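Preproptth (PDB 5AOQ) is a silkworm neurohormone precursor whose mature cystine-knot part, the piece described here, binds the receptor tyrosine kinase Torso and is linked to the timing of metamorphosis. Local coordinates at residues Leu26-Ser30 / Val31-Ile35. The protein carries 1 engineered substitution. Residues are numbered along the deposited sequence; the frame is centred on the assembly and turned at random.
Sequences LGENS and VPRFI
In the loop that joins the antiparallel strands 20-24 and 35-39, Arg-33 lies across the backbone of Gly-27 and Glu-28. Its extended chain, with CG anti to the backbone N (chi1 -178°), brings Arg-33 CG to 3.5 Å from Gly-27 O and carries the guanidinium on to Glu-28. There Glu-28 CB stands over one face of the group, near its rim, and Phe-34 CZ lies over the opposite face. The carboxylate and guanidinium planes are 30° apart, and Glu-28 OE2 is 4.0 Å from Arg-33 NH1, well out of the guanidinium plane, so no N-H points at it and any attraction is probably between the charges alone. Asp-25 lies at long range from Arg-33 NE, a weak ion pair. Cut back to an alanine, this position is likely to lose the chain that packs on Gly-27 O and the CA of Glu-28, and Glu-28 a nearby positive charge.

The backbone under the arginine forms a type I beta turn from Gly-27 to Ser-30, closed by a weak bond from Ser-30 N to Gly-27 O (3.5 Å). Ser-30 OG donates to Leu-26 O at 2.9 Å, tilted 33° from the carbonyl plane, and thereby ties the residue before the turn to its last. Where strand 35-39 begins, Leu-26 CD1 meets Ile-35 CD1 at 3.7 Å. On the receptor side, Phe-34 stacks on His-202 of the Torso chain.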
ATOM      1  N   LEU D  26      -3.604  -7.814  10.732  1.00 73.36           N
ATOM      2  CA  LEU D  26      -3.322  -8.322   9.388  1.00 74.58           C
ATOM      3  C   LEU D  26      -1.854  -8.702   9.206  1.00 77.29           C
ATOM      4  O   LEU D  26      -1.392  -8.897   8.080  1.00 78.62           O
ATOM      5  CB  LEU D  26      -3.716  -7.293   8.322  1.00 73.11           C
ATOM      6  CG  LEU D  26      -5.200  -6.950   8.194  1.00 70.65           C
ATOM      7  CD1 LEU D  26      -5.388  -5.809   7.213  1.00 69.48           C
ATOM      8  CD2 LEU D  26      -5.993  -8.170   7.752  1.00 71.02           C
ATOM      9  N   GLY D  27      -1.119  -8.813  10.309  1.00 70.32           N
ATOM     10  CA  GLY D  27       0.286  -9.169  10.245  1.00 73.02           C
ATOM     11  C   GLY D  27       1.138  -8.066   9.648  1.00 73.35           C
ATOM     12  O   GLY D  27       0.629  -7.126   9.039  1.00 71.66           O
ATOM     13  N   GLU D  28       2.449  -8.185   9.831  1.00 88.06           N
ATOM     14  CA  GLU D  28       3.389  -7.192   9.333  1.00 88.91           C
ATOM     15  C   GLU D  28       3.568  -7.334   7.822  1.00 90.15           C
ATOM     16  O   GLU D  28       4.141  -6.461   7.169  1.00 90.76           O
ATOM     17  CB  GLU D  28       4.733  -7.332  10.052  1.00 91.29           C
ATOM     18  CG  GLU D  28       5.684  -6.166   9.843  1.00 92.06           C
ATOM     19  CD  GLU D  28       6.918  -6.261  10.718  1.00 94.22           C
ATOM     20  OE1 GLU D  28       7.152  -7.341  11.302  1.00 95.54           O
ATOM     21  OE2 GLU D  28       7.652  -5.257  10.828  1.00 94.72           O
ATOM     22  N   ASN D  29       3.073  -8.440   7.273  1.00 95.85           N
ATOM     23  CA  ASN D  29       3.177  -8.708   5.844  1.00 97.22           C
ATOM     24  C   ASN D  29       2.317  -7.767   5.002  1.00 95.05           C
ATOM     25  O   ASN D  29       2.543  -7.615   3.803  1.00 96.21           O
ATOM     26  CB  ASN D  29       2.783 -10.157   5.554  1.00 98.37           C
ATOM     27  CG  ASN D  29       3.816 -11.151   6.050  1.00101.36           C
ATOM     28  OD1 ASN D  29       4.765 -10.784   6.743  1.00102.35           O
ATOM     29  ND2 ASN D  29       3.636 -12.418   5.696  1.00102.95           N
ATOM     30  N   SER D  30       1.333  -7.135   5.636  1.00 83.78           N
ATOM     31  CA  SER D  30       0.457  -6.193   4.946  1.00 81.64           C
ATOM     32  C   SER D  30       1.085  -4.807   4.918  1.00 81.55           C
ATOM     33  O   SER D  30       1.664  -4.362   5.911  1.00 81.61           O
ATOM     34  CB  SER D  30      -0.913  -6.134   5.626  1.00 78.72           C
ATOM     35  OG  SER D  30      -1.539  -7.406   5.630  1.00 78.94           O
ATOM     36  N   VAL D  31       0.976  -4.128   3.779  1.00 71.67           N
ATOM     37  CA  VAL D  31       1.511  -2.778   3.656  1.00 71.77           C
ATOM     38  C   VAL D  31       0.752  -1.860   4.612  1.00 68.96           C
ATOM     39  O   VAL D  31       1.370  -1.176   5.427  1.00 69.13           O
ATOM     40  CB  VAL D  31       1.433  -2.261   2.197  1.00 72.45           C
ATOM     41  CG1 VAL D  31       1.697  -0.757   2.128  1.00 72.11           C
ATOM     42  CG2 VAL D  31       2.412  -3.020   1.322  1.00 75.78           C
ATOM     43  N   PRO D  32      -0.590  -1.846   4.525  1.00 66.53           N
ATOM     44  CA  PRO D  32      -1.355  -1.223   5.606  1.00 64.10           C
ATOM     45  C   PRO D  32      -1.523  -2.206   6.757  1.00 63.87           C
ATOM     46  O   PRO D  32      -2.473  -2.988   6.757  1.00 62.88           O
ATOM     47  CB  PRO D  32      -2.692  -0.896   4.943  1.00 62.00           C
ATOM     48  CG  PRO D  32      -2.855  -1.964   3.925  1.00 63.03           C
ATOM     49  CD  PRO D  32      -1.467  -2.270   3.417  1.00 65.99           C
ATOM     50  N   ARG D  33      -0.603  -2.184   7.714  1.00 81.85           N
ATOM     51  CA  ARG D  33      -0.623  -3.157   8.797  1.00 82.09           C
ATOM     52  C   ARG D  33      -1.850  -2.948   9.675  1.00 79.66           C
ATOM     53  O   ARG D  33      -2.808  -3.716   9.610  1.00 78.83           O
ATOM     54  CB  ARG D  33       0.651  -3.058   9.639  1.00 83.85           C
ATOM     55  CG  ARG D  33       0.720  -4.071  10.770  1.00 84.43           C
ATOM     56  CD  ARG D  33       2.058  -4.024  11.484  1.00 86.46           C
ATOM     57  NE  ARG D  33       2.126  -4.989  12.578  1.00 87.16           N
ATOM     58  CZ  ARG D  33       3.221  -5.243  13.287  1.00 89.13           C
ATOM     59  NH1 ARG D  33       4.353  -4.603  13.025  1.00 90.62           N
ATOM     60  NH2 ARG D  33       3.186  -6.138  14.265  1.00 89.78           N
ATOM     61  N   PHE D  34      -1.827  -1.894  10.480  1.00 75.17           N
ATOM     62  CA  PHE D  34      -2.919  -1.621  11.401  1.00 73.16           C
ATOM     63  C   PHE D  34      -4.124  -1.036  10.674  1.00 71.16           C
ATOM     64  O   PHE D  34      -4.023   0.011  10.033  1.00 70.76           O
ATOM     65  CB  PHE D  34      -2.459  -0.662  12.497  1.00 73.02           C
ATOM     66  CG  PHE D  34      -1.265  -1.146  13.264  1.00 75.02           C
ATOM     67  CD1 PHE D  34      -1.417  -2.034  14.316  1.00 75.37           C
ATOM     68  CD2 PHE D  34       0.010  -0.720  12.931  1.00 76.72           C
ATOM     69  CE1 PHE D  34      -0.323  -2.482  15.026  1.00 77.31           C
ATOM     70  CE2 PHE D  34       1.110  -1.166  13.638  1.00 78.67           C
ATOM     71  CZ  PHE D  34       0.943  -2.049  14.686  1.00 78.92           C
ATOM     72  N   ILE D  35      -5.260  -1.723  10.776  1.00 56.69           N
ATOM     73  CA  ILE D  35      -6.504  -1.267  10.160  1.00 54.83           C
ATOM     74  C   ILE D  35      -7.508  -0.846  11.226  1.00 53.24           C
ATOM     75  O   ILE D  35      -7.656  -1.509  12.252  1.00 53.55           O
ATOM     76  CB  ILE D  35      -7.124  -2.370   9.260  1.00 54.97           C
ATOM     77  CG1 ILE D  35      -6.648  -2.227   7.816  1.00 55.77           C
ATOM     78  CG2 ILE D  35      -8.654  -2.321   9.274  1.00 53.08           C
ATOM     79  CD1 ILE D  35      -5.151  -2.104   7.657  1.00 57.79           C
TER